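Local coordinates for beta-N-acetylhexosaminidase (Streptomyces plicatus, PDB 5FCZ), which catalyses the hydrolytic release of terminal, non-reducing N-acetylhexosamine residues, probably with the substrate's own acetamido group as nucleophile, as in other family 20 glycosidases, at residues Asp25-Ala30 against Arg185-Lys190; Trp201-Asp206 against Gly303-Leu308; Val364-Leu369 against Gly430-Ala435; Ile391-Asp396 against Glu444-Thr449. One frame throughout, in Å; residues are numbered along the deposited sequence.

Contact 1. Residues Asp25-Ala30 against Arg185-Lys190; sequences DRVIPA and RYKYNK
Lys187 NZ reaches the 25-30 loop beside Pro29, and two waters relay its bonds to carbonyl oxygens. NZ donates to water 1, at 2.6 Å from NZ, and this water donates hydrogen bonds to Ile28 O and Arg185 O. A second water takes another N-H of Lys187 and donates to Pro29 O, 2.8 Å from that oxygen. The ammonium group is also bonded to Thr125 of helix 116-129, and Ile28 O receives a further bond from Gln128 of the same helix.

The remaining contacts are van der Waals packing. Pro29, which follows a cis peptide bond, sets its ring against a carbonyl oxygen and the lysine end, with CD 3.4 Å from Tyr186 O and 3.9 Å from Lys187 NZ. A last bend in the lysine chain (chi4 75°) turns NZ to this spot. The Tyr186 ring offers its edge to the loop, with CD1 3.7 Å from Ile28 O in the ring plane, while Arg185 CB lies over one ring face; the Tyr186 hydroxyl is bonded to Trp496 NE1.

The N-terminal domain thus meets the catalytic barrel at a buried seam where one lysine, probably charged, serves backbone carbonyls of both segments through ordered water.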
# COMPACT_ATOMS: atom_id res chain seq x y z
N ASP A 25 5.15 5.05 -23.41
CA ASP A 25 5.67 5.73 -22.23
C ASP A 25 4.57 6.17 -21.28
O ASP A 25 4.88 6.56 -20.15
CB ASP A 25 6.50 6.97 -22.65
CG ASP A 25 5.62 8.11 -23.08
OD1 ASP A 25 5.06 8.03 -24.20
OD2 ASP A 25 5.46 9.07 -22.30
N ARG A 26 3.31 6.12 -21.70
CA ARG A 26 2.19 6.66 -20.92
C ARG A 26 1.73 5.62 -19.89
O ARG A 26 0.69 4.98 -20.02
CB ARG A 26 1.06 7.06 -21.84
CG ARG A 26 -0.18 7.56 -21.11
CD ARG A 26 -1.03 8.41 -22.03
NE ARG A 26 -0.20 9.52 -22.51
CZ ARG A 26 -0.39 10.18 -23.65
NH1 ARG A 26 -1.41 9.85 -24.44
NH2 ARG A 26 0.46 11.15 -23.98
N VAL A 27 2.55 5.46 -18.86
CA VAL A 27 2.37 4.44 -17.84
C VAL A 27 2.68 5.07 -16.49
O VAL A 27 3.63 5.85 -16.36
CB VAL A 27 3.29 3.24 -18.13
CG1 VAL A 27 3.33 2.25 -16.98
CG2 VAL A 27 2.82 2.54 -19.38
N ILE A 28 1.85 4.76 -15.49
CA ILE A 28 2.12 5.09 -14.08
C ILE A 28 2.35 3.81 -13.29
O ILE A 28 1.48 2.96 -13.25
CB ILE A 28 0.97 5.92 -13.45
CG1 ILE A 28 0.67 7.15 -14.30
CG2 ILE A 28 1.35 6.39 -12.06
CD1 ILE A 28 -0.51 7.97 -13.85
N PRO A 29 3.52 3.67 -12.64
CA PRO A 29 4.67 4.58 -12.61
C PRO A 29 5.36 4.70 -13.95
O PRO A 29 5.26 3.81 -14.80
CB PRO A 29 5.62 3.95 -11.59
CG PRO A 29 4.70 3.17 -10.67
CD PRO A 29 3.63 2.61 -11.60
N ALA A 30 6.01 5.84 -14.15
CA ALA A 30 6.81 6.01 -15.35
C ALA A 30 7.88 4.93 -15.38
O ALA A 30 8.62 4.77 -14.39
CB ALA A 30 7.46 7.41 -15.38
N ARG A 185 -2.48 -2.25 -9.01
CA ARG A 185 -2.40 -1.58 -10.30
C ARG A 185 -1.10 -0.80 -10.47
O ARG A 185 -0.64 -0.62 -11.60
CB ARG A 185 -3.58 -0.61 -10.45
CG ARG A 185 -4.91 -1.27 -10.66
CD ARG A 185 -6.01 -0.22 -10.82
NE ARG A 185 -7.31 -0.80 -11.14
CZ ARG A 185 -7.82 -0.88 -12.36
NH1 ARG A 185 -7.17 -0.41 -13.40
NH2 ARG A 185 -8.99 -1.43 -12.54
N TYR A 186 -0.53 -0.29 -9.37
CA TYR A 186 0.53 0.71 -9.46
C TYR A 186 1.86 0.24 -8.88
O TYR A 186 2.75 1.08 -8.68
CB TYR A 186 0.08 2.02 -8.81
CG TYR A 186 -1.22 2.46 -9.42
CD1 TYR A 186 -1.28 2.82 -10.77
CD2 TYR A 186 -2.39 2.48 -8.67
CE1 TYR A 186 -2.48 3.19 -11.34
CE2 TYR A 186 -3.59 2.86 -9.24
CZ TYR A 186 -3.62 3.20 -10.58
OH TYR A 186 -4.81 3.53 -11.17
N LYS A 187 2.02 -1.07 -8.63
CA LYS A 187 3.29 -1.72 -8.30
C LYS A 187 3.72 -1.48 -6.87
O LYS A 187 4.90 -1.61 -6.54
CB LYS A 187 4.40 -1.30 -9.26
CG LYS A 187 4.04 -1.57 -10.73
CD LYS A 187 5.21 -1.39 -11.66
CE LYS A 187 4.87 -1.70 -13.13
NZ LYS A 187 4.05 -0.63 -13.81
N TYR A 188 2.79 -1.12 -6.00
CA TYR A 188 3.03 -1.23 -4.58
C TYR A 188 3.42 -2.66 -4.27
O TYR A 188 2.94 -3.60 -4.90
CB TYR A 188 1.75 -0.84 -3.80
CG TYR A 188 1.42 0.64 -3.79
CD1 TYR A 188 2.04 1.50 -2.88
CD2 TYR A 188 0.47 1.18 -4.65
CE1 TYR A 188 1.75 2.85 -2.85
CE2 TYR A 188 0.17 2.55 -4.61
CZ TYR A 188 0.81 3.38 -3.70
OH TYR A 188 0.55 4.74 -3.59
N ASN A 189 4.29 -2.85 -3.28
CA ASN A 189 4.68 -4.19 -2.89
C ASN A 189 4.47 -4.48 -1.40
O ASN A 189 4.73 -5.61 -0.96
CB ASN A 189 6.15 -4.48 -3.29
CG ASN A 189 7.14 -3.60 -2.60
OD1 ASN A 189 6.79 -2.73 -1.83
ND2 ASN A 189 8.42 -3.85 -2.86
N LYS A 190 3.93 -3.53 -0.63
CA LYS A 190 3.64 -3.79 0.77
C LYS A 190 2.29 -3.19 1.11
O LYS A 190 1.93 -2.14 0.59
CB LYS A 190 4.74 -3.23 1.67
CG LYS A 190 6.08 -3.77 1.25
CD LYS A 190 7.21 -3.36 2.15
CE LYS A 190 8.43 -4.24 1.88
NZ LYS A 190 8.90 -4.14 0.46
O HOH W 1 1.73 0.14 -12.88
O HOH W 2 6.20 1.23 -14.21

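Contact 2. Residues Trp201-Asp206 against Gly303-Leu308; sequences WRIAID and GELAAL
Glu304 reaches from helix 292-308 to the backbone of the 201-206 loop and makes the densest part of this contact. Its OE1 accepts the N-H of Asp206 at 2.7 Å, on the syn side and 17° out of the carboxylate plane, with an N-H...O angle of 156°. CG lies beside the backbone N, anti to the carbonyl carbon (chi1 -68°), and the chain then runs extended to the loop. The Glu304 side chain runs slantwise to that of Ile205, whose CG2 lies 3.5 Å from Glu304 CD. OE1 also forms a salt bridge with Lys230 of helix 230-242, and OE2 is bonded to the hydroxyl of Ser207.

The catalytic domain is a TIM barrel: the helix, which precedes strand 313-315, belongs to its outer layer, and the loop follows strand 190-194. Within the loop, Trp201 NE1 donates to Ile203 O at 2.8 Å, nearly in the indole plane, which probably steadies the loop next to Ile203.

Looser packing lies on the Ile203 side. Ile203 and Leu308 reach toward each other tip to tip, CD1 to CD1 at 3.9 Å, and Leu305 CD1 stands farther off, 4.5 Å from Ile203 CG1; Tyr233 touches both Ile203 and Leu308. The solvent side is that of Asp206, an exposed residue whose side chain crosses that of Glu304 at about a right angle. Its OD2 comes within 4.2 Å of Glu304 OE1, a proximity of like charges that Lys230 would be expected to ease.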
# COMPACT_ATOMS: atom_id res chain seq x y z
N TRP A 201 -10.28 -3.15 17.80
CA TRP A 201 -9.27 -4.21 17.78
C TRP A 201 -9.77 -5.24 16.79
O TRP A 201 -10.86 -5.80 16.98
CB TRP A 201 -9.08 -4.83 19.17
CG TRP A 201 -7.99 -5.83 19.16
CD1 TRP A 201 -8.06 -7.10 18.68
CD2 TRP A 201 -6.65 -5.63 19.60
NE1 TRP A 201 -6.84 -7.70 18.78
CE2 TRP A 201 -5.95 -6.83 19.34
CE3 TRP A 201 -5.96 -4.55 20.15
CZ2 TRP A 201 -4.60 -6.99 19.64
CZ3 TRP A 201 -4.62 -4.70 20.45
CH2 TRP A 201 -3.95 -5.93 20.19
N ARG A 202 -9.02 -5.48 15.72
CA ARG A 202 -9.55 -6.15 14.54
C ARG A 202 -8.92 -7.50 14.23
O ARG A 202 -9.15 -8.02 13.14
CB ARG A 202 -9.40 -5.26 13.31
CG ARG A 202 -9.95 -3.85 13.49
CD ARG A 202 -11.41 -3.82 13.87
NE ARG A 202 -12.00 -2.48 13.76
CZ ARG A 202 -13.09 -2.08 14.44
NH1 ARG A 202 -13.71 -2.90 15.27
NH2 ARG A 202 -13.56 -0.86 14.31
N ILE A 203 -8.14 -8.10 15.12
CA ILE A 203 -7.53 -9.39 14.85
C ILE A 203 -7.74 -10.29 16.06
O ILE A 203 -7.47 -9.89 17.20
CB ILE A 203 -6.03 -9.24 14.47
CG1 ILE A 203 -5.38 -10.59 14.14
CG2 ILE A 203 -5.22 -8.54 15.55
CD1 ILE A 203 -6.03 -11.33 12.96
N ALA A 204 -8.23 -11.49 15.83
CA ALA A 204 -8.48 -12.42 16.92
C ALA A 204 -7.16 -12.89 17.52
O ALA A 204 -6.26 -13.33 16.81
CB ALA A 204 -9.30 -13.60 16.42
N ILE A 205 -7.04 -12.77 18.83
CA ILE A 205 -5.86 -13.24 19.56
C ILE A 205 -6.36 -14.31 20.51
O ILE A 205 -7.21 -14.03 21.36
CB ILE A 205 -5.15 -12.11 20.33
CG1 ILE A 205 -4.82 -10.91 19.41
CG2 ILE A 205 -3.88 -12.65 20.97
CD1 ILE A 205 -3.71 -11.24 18.34
N ASP A 206 -5.86 -15.53 20.35
CA ASP A 206 -6.40 -16.65 21.11
C ASP A 206 -6.09 -16.50 22.60
O ASP A 206 -6.96 -16.72 23.44
CB ASP A 206 -5.87 -17.97 20.57
CG ASP A 206 -6.41 -18.30 19.15
OD1 ASP A 206 -7.46 -17.74 18.72
OD2 ASP A 206 -5.79 -19.14 18.45
N GLY A 303 3.52 -12.45 19.50
CA GLY A 303 3.73 -13.85 19.17
C GLY A 303 2.67 -14.36 18.21
O GLY A 303 2.97 -14.90 17.14
N GLU A 304 1.40 -14.18 18.57
CA GLU A 304 0.32 -14.68 17.72
C GLU A 304 0.32 -13.97 16.36
O GLU A 304 0.12 -14.60 15.32
CB GLU A 304 -1.02 -14.51 18.42
CG GLU A 304 -1.16 -15.43 19.65
CD GLU A 304 -2.59 -15.76 20.00
OE1 GLU A 304 -3.48 -15.65 19.12
OE2 GLU A 304 -2.84 -16.13 21.17
N LEU A 305 0.61 -12.68 16.35
CA LEU A 305 0.59 -11.96 15.09
C LEU A 305 1.77 -12.35 14.22
O LEU A 305 1.64 -12.50 13.00
CB LEU A 305 0.57 -10.46 15.37
CG LEU A 305 0.40 -9.61 14.13
CD1 LEU A 305 -1.01 -9.77 13.50
CD2 LEU A 305 0.66 -8.21 14.55
N ALA A 306 2.95 -12.51 14.83
CA ALA A 306 4.10 -13.03 14.10
C ALA A 306 3.76 -14.34 13.39
O ALA A 306 4.09 -14.55 12.22
CB ALA A 306 5.25 -13.23 15.08
N ALA A 307 3.09 -15.25 14.10
CA ALA A 307 2.75 -16.55 13.51
C ALA A 307 1.87 -16.40 12.27
O ALA A 307 2.04 -17.13 11.30
CB ALA A 307 2.06 -17.41 14.58
N LEU A 308 0.94 -15.44 12.28
CA LEU A 308 0.07 -15.14 11.14
C LEU A 308 0.78 -14.35 10.06
O LEU A 308 0.20 -14.13 8.99
CB LEU A 308 -1.12 -14.30 11.60
CG LEU A 308 -2.09 -14.95 12.60
CD1 LEU A 308 -3.08 -13.92 13.09
CD2 LEU A 308 -2.81 -16.09 11.95

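Contact 3. Residues Val364-Leu369 against Gly430-Ala435; sequences VQYWGL and GYLPGA. With TNX (1,5-anhydro-2-deoxy-2-(ethanethioylamino)-D-arabino-hex-1-enitol), chain B.
The hydroxyls of Tyr366 and Tyr431 share one water, which lies 2.7 Å from Tyr366 OH and 2.6 Å from Tyr431 OH. The same water donates a weak bond to Leu369 O, so that three groups from the two segments meet at a single oxygen. Close to it the two tyrosine side chains cross at about a right angle. Their CE2 atoms are 4.0 Å apart, and Tyr366 CE2 lies at the edge of the Tyr431 ring, near its plane.

Leu432 supplies the apolar contact. Its CD1 sits over one face of the Tyr366 ring in a CH-pi contact, 4.0 Å from the centroid and 17° off the ring normal. The opposite face is covered by the backbone N of Gly368, so the ring is held between the 430-435 loop and its own chain. With CG anti to the backbone N (chi1 175°), Tyr366 turns this ring outward from the strand toward the loop, which reverses just beyond Leu432 in a type II turn ending at Ala435.

The next residue, Trp367, meets the bound ligand TNX: C8 lies over the centre of its indole face, and S7 approaches CE3 at 3.5 Å. Strand 363-366 belongs to the TIM barrel; Tyr366 packs on the loop leading to strand 440-447, and Trp367, just past its strand's C-terminal end, lines the ligand pocket, where active sites of this fold lie.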
# COMPACT_ATOMS: atom_id res chain seq x y z
N VAL A 364 11.63 3.30 10.58
CA VAL A 364 10.65 4.21 11.13
C VAL A 364 9.94 4.92 10.00
O VAL A 364 10.52 5.20 8.95
CB VAL A 364 11.24 5.25 12.12
CG1 VAL A 364 11.77 4.55 13.33
CG2 VAL A 364 12.31 6.11 11.45
N GLN A 365 8.69 5.22 10.24
CA GLN A 365 7.80 5.80 9.26
C GLN A 365 7.59 7.25 9.65
O GLN A 365 7.00 7.53 10.70
CB GLN A 365 6.50 5.03 9.21
CG GLN A 365 5.60 5.57 8.19
CD GLN A 365 4.50 4.63 7.84
OE1 GLN A 365 4.39 3.52 8.42
NE2 GLN A 365 3.65 5.05 6.89
N TYR A 366 8.08 8.16 8.83
CA TYR A 366 8.01 9.57 9.12
C TYR A 366 6.69 10.13 8.61
O TYR A 366 6.40 10.04 7.42
CB TYR A 366 9.17 10.30 8.47
CG TYR A 366 9.10 11.81 8.63
CD1 TYR A 366 9.55 12.43 9.78
CD2 TYR A 366 8.56 12.60 7.61
CE1 TYR A 366 9.48 13.82 9.91
CE2 TYR A 366 8.48 13.97 7.74
CZ TYR A 366 8.96 14.57 8.88
OH TYR A 366 8.88 15.95 8.99
N TRP A 367 5.90 10.72 9.51
CA TRP A 367 4.60 11.27 9.15
C TRP A 367 4.50 12.75 9.48
O TRP A 367 3.40 13.29 9.59
CB TRP A 367 3.47 10.49 9.83
CG TRP A 367 3.48 10.44 11.32
CD1 TRP A 367 4.30 9.71 12.08
CD2 TRP A 367 2.60 11.15 12.22
NE1 TRP A 367 4.01 9.91 13.42
CE2 TRP A 367 2.97 10.79 13.52
CE3 TRP A 367 1.56 12.05 12.04
CZ2 TRP A 367 2.33 11.30 14.64
CZ3 TRP A 367 0.93 12.56 13.15
CH2 TRP A 367 1.32 12.18 14.43
N GLY A 368 5.64 13.42 9.61
CA GLY A 368 5.67 14.85 9.76
C GLY A 368 5.29 15.56 8.48
O GLY A 368 4.96 14.96 7.46
N LEU A 369 5.32 16.89 8.55
CA LEU A 369 4.90 17.78 7.49
C LEU A 369 5.90 18.93 7.39
O LEU A 369 6.89 18.97 8.13
CB LEU A 369 3.52 18.39 7.73
CG LEU A 369 2.48 17.96 8.74
CD1 LEU A 369 2.97 17.87 10.12
CD2 LEU A 369 1.38 19.02 8.66
N GLY A 430 15.95 13.89 -1.20
CA GLY A 430 16.31 14.99 -0.33
C GLY A 430 15.19 15.61 0.51
O GLY A 430 15.28 16.77 0.89
N TYR A 431 14.15 14.86 0.83
CA TYR A 431 13.01 15.53 1.44
C TYR A 431 13.29 15.87 2.90
O TYR A 431 12.78 16.87 3.41
CB TYR A 431 11.74 14.67 1.29
CG TYR A 431 10.55 15.21 2.03
CD1 TYR A 431 9.66 16.10 1.44
CD2 TYR A 431 10.31 14.82 3.33
CE1 TYR A 431 8.56 16.59 2.15
CE2 TYR A 431 9.26 15.29 4.04
CZ TYR A 431 8.38 16.17 3.47
OH TYR A 431 7.34 16.61 4.29
N LEU A 432 14.08 15.07 3.59
CA LEU A 432 14.27 15.31 5.00
C LEU A 432 15.62 15.97 5.22
O LEU A 432 16.64 15.41 4.80
CB LEU A 432 14.20 14.01 5.76
CG LEU A 432 13.83 14.14 7.21
CD1 LEU A 432 12.41 14.63 7.31
CD2 LEU A 432 13.96 12.80 7.87
N PRO A 433 15.67 17.13 5.84
CA PRO A 433 16.96 17.82 6.00
C PRO A 433 17.94 16.96 6.78
O PRO A 433 17.65 16.53 7.91
CB PRO A 433 16.60 19.08 6.77
CG PRO A 433 15.18 19.31 6.46
CD PRO A 433 14.56 17.95 6.34
N GLY A 434 19.11 16.74 6.18
CA GLY A 434 20.19 16.09 6.86
C GLY A 434 20.16 14.59 6.80
O GLY A 434 21.13 13.95 7.24
N ALA A 435 19.10 14.02 6.25
CA ALA A 435 18.94 12.58 6.18
C ALA A 435 19.74 12.06 5.00
O ALA A 435 19.56 12.55 3.88
CB ALA A 435 17.47 12.21 6.01
C1 TNX B . -2.86 11.00 13.24
S7 TNX B . -1.04 9.81 11.47
C2 TNX B . -2.74 9.72 13.53
C3 TNX B . -3.90 8.76 13.24
C4 TNX B . -4.98 9.59 12.50
C5 TNX B . -4.31 10.49 11.44
C6 TNX B . -5.36 11.40 10.82
C7 TNX B . -0.64 9.01 12.88
C8 TNX B . 0.56 8.09 12.94
N2 TNX B . -1.46 9.18 13.91
O3 TNX B . -4.35 8.18 14.43
O4 TNX B . -5.87 8.71 11.91
O5 TNX B . -3.29 11.35 11.99
O6 TNX B . -4.91 11.83 9.56
O HOH W 3 8.51 16.98 6.54

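Contact 4. Residues Ile391-Asp396 against Glu444-Thr449; sequences ILSPAD and EAPLWT. With TNX (1,5-anhydro-2-deoxy-2-(ethanethioylamino)-D-arabino-hex-1-enitol), chain B.
Ser393 and Glu444 face each other where two neighbouring parallel strands run toward the active site. The strands are joined by a backbone bond from Glu444 N to Leu392 O, 3.0 Å long, with the donor 36° out of the carbonyl plane. From Glu444 the side chain starts at CB, which touches Ile391 CG2 at 4.0 Å and Ser393 CB at 4.1 Å. CG stands anti to the backbone N (chi1 180°), and the chain stays extended beyond CG, which takes the carboxylate away from Ile391 and Ser393 to its partners. At the tip, OE2 is bonded to His192 ND1 and to Gln365 NE2, residues of strands 190-194 and 363-366.

Ser393 lies beside this path, its CB only 3.1 Å from Glu444 O and 4.1 Å from Pro446 CG. Its OG, placed between the backbone N and the carbonyl carbon (chi1 62°), is bonded to Gln365 NE2, the same amide nitrogen that Glu444 holds, and weakly to Tyr366 O.

Farther along, Trp448 lays one indole face against the bound ligand: O4 of TNX is 3.3 Å from CD2, offset toward the rim, and C5 also lies over this face. Glu450 and Asp401 are among the residues that hydrogen-bond the ligand.

The two bonds that Glu444 OE2 receives from other strands thus satisfy a buried oxygen and should limit rotation of the carboxylate.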
# COMPACT_ATOMS: atom_id res chain seq x y z
N ILE A 391 10.95 5.15 6.22
CA ILE A 391 9.79 5.15 5.34
C ILE A 391 9.18 6.54 5.39
O ILE A 391 8.79 7.00 6.47
CB ILE A 391 8.76 4.11 5.77
CG1 ILE A 391 9.39 2.72 5.81
CG2 ILE A 391 7.59 4.12 4.80
CD1 ILE A 391 8.54 1.72 6.58
N LEU A 392 9.04 7.17 4.24
CA LEU A 392 8.51 8.52 4.16
C LEU A 392 7.02 8.50 3.81
O LEU A 392 6.61 7.98 2.76
CB LEU A 392 9.28 9.33 3.12
CG LEU A 392 10.76 9.55 3.37
CD1 LEU A 392 11.32 10.51 2.32
CD2 LEU A 392 10.99 10.08 4.79
N SER A 393 6.21 9.11 4.67
CA SER A 393 4.79 9.28 4.39
C SER A 393 4.32 10.60 4.98
O SER A 393 3.44 10.63 5.84
CB SER A 393 3.98 8.09 4.90
OG SER A 393 4.06 7.92 6.29
N PRO A 394 4.86 11.72 4.49
CA PRO A 394 4.49 13.02 5.08
C PRO A 394 2.99 13.28 4.98
O PRO A 394 2.35 12.99 3.97
CB PRO A 394 5.29 14.05 4.26
CG PRO A 394 6.30 13.28 3.44
CD PRO A 394 5.77 11.86 3.33
N ALA A 395 2.45 13.85 6.07
CA ALA A 395 1.00 13.98 6.21
C ALA A 395 0.45 15.05 5.29
O ALA A 395 -0.76 15.03 4.99
CB ALA A 395 0.64 14.28 7.67
N ASP A 396 1.30 15.96 4.84
CA ASP A 396 0.90 16.93 3.82
C ASP A 396 1.39 16.53 2.44
O ASP A 396 1.49 17.37 1.55
CB ASP A 396 1.40 18.32 4.23
CG ASP A 396 2.91 18.38 4.40
OD1 ASP A 396 3.57 17.33 4.26
OD2 ASP A 396 3.44 19.48 4.66
N GLU A 444 5.20 5.53 1.67
CA GLU A 444 3.92 4.91 1.96
C GLU A 444 2.82 5.95 1.78
O GLU A 444 3.04 7.12 2.09
CB GLU A 444 3.86 4.33 3.38
CG GLU A 444 2.52 3.67 3.72
CD GLU A 444 2.57 2.76 4.96
OE1 GLU A 444 3.33 1.76 4.96
OE2 GLU A 444 1.87 3.06 5.96
N ALA A 445 1.66 5.52 1.28
CA ALA A 445 0.44 6.33 1.21
C ALA A 445 -0.57 5.76 2.19
O ALA A 445 -1.19 4.72 1.91
CB ALA A 445 -0.15 6.31 -0.21
N PRO A 446 -0.78 6.37 3.34
CA PRO A 446 -1.77 5.84 4.28
C PRO A 446 -3.15 6.42 4.05
O PRO A 446 -3.31 7.58 3.67
CB PRO A 446 -1.24 6.29 5.66
CG PRO A 446 0.12 6.88 5.41
CD PRO A 446 0.04 7.40 3.98
N LEU A 447 -4.15 5.59 4.31
CA LEU A 447 -5.53 6.00 4.19
C LEU A 447 -6.23 5.75 5.53
O LEU A 447 -6.68 4.63 5.79
CB LEU A 447 -6.21 5.27 3.05
CG LEU A 447 -7.69 5.54 2.87
CD1 LEU A 447 -7.92 7.04 2.80
CD2 LEU A 447 -8.13 4.81 1.58
N TRP A 448 -6.34 6.79 6.35
CA TRP A 448 -7.01 6.69 7.65
C TRP A 448 -8.51 6.81 7.47
O TRP A 448 -8.98 7.46 6.52
CB TRP A 448 -6.50 7.78 8.61
CG TRP A 448 -5.02 7.73 8.80
CD1 TRP A 448 -4.10 8.45 8.12
CD2 TRP A 448 -4.30 6.90 9.70
NE1 TRP A 448 -2.84 8.12 8.53
CE2 TRP A 448 -2.93 7.17 9.51
CE3 TRP A 448 -4.68 5.93 10.65
CZ2 TRP A 448 -1.93 6.53 10.25
CZ3 TRP A 448 -3.69 5.30 11.39
CH2 TRP A 448 -2.33 5.61 11.20
N THR A 449 -9.28 6.16 8.35
CA THR A 449 -10.71 6.07 8.11
C THR A 449 -11.60 6.70 9.21
O THR A 449 -12.75 6.29 9.38
CB THR A 449 -11.08 4.61 7.84
OG1 THR A 449 -10.70 3.76 8.92
CG2 THR A 449 -10.37 4.13 6.59
C1 TNX B . -2.86 11.00 13.24
S7 TNX B . -1.04 9.81 11.47
C2 TNX B . -2.74 9.72 13.53
C3 TNX B . -3.90 8.76 13.24
C4 TNX B . -4.98 9.59 12.50
C5 TNX B . -4.31 10.49 11.44
C6 TNX B . -5.36 11.40 10.82
C7 TNX B . -0.64 9.01 12.88
C8 TNX B . 0.56 8.09 12.94
N2 TNX B . -1.46 9.18 13.91
O3 TNX B . -4.35 8.18 14.43
O4 TNX B . -5.87 8.71 11.91
O5 TNX B . -3.29 11.35 11.99
O6 TNX B . -4.91 11.83 9.56

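In the fold
Contact 1 opens first along the chain and closes before the others; contact 2 follows, and the segments of contacts 3 and 4 alternate. Contact 1 ties the N-terminal domain to the catalytic barrel and touches contact 4 through Tyr188 and Ala445, their centres 18 Å apart. Contacts 3 and 4, with centres 12 Å apart, share the parallel sheet through neighbouring strands 363-366 and 389-392, and both reach TNX. Contact 2, between an outer helix of the barrel and a loop after strand 190-194, lies 32 Å from contact 1 between centres, on the opposite side of the chain's centre. Contacts 1, 3 and 4 are thus linked by touch through contact 4, while contact 2 stands apart.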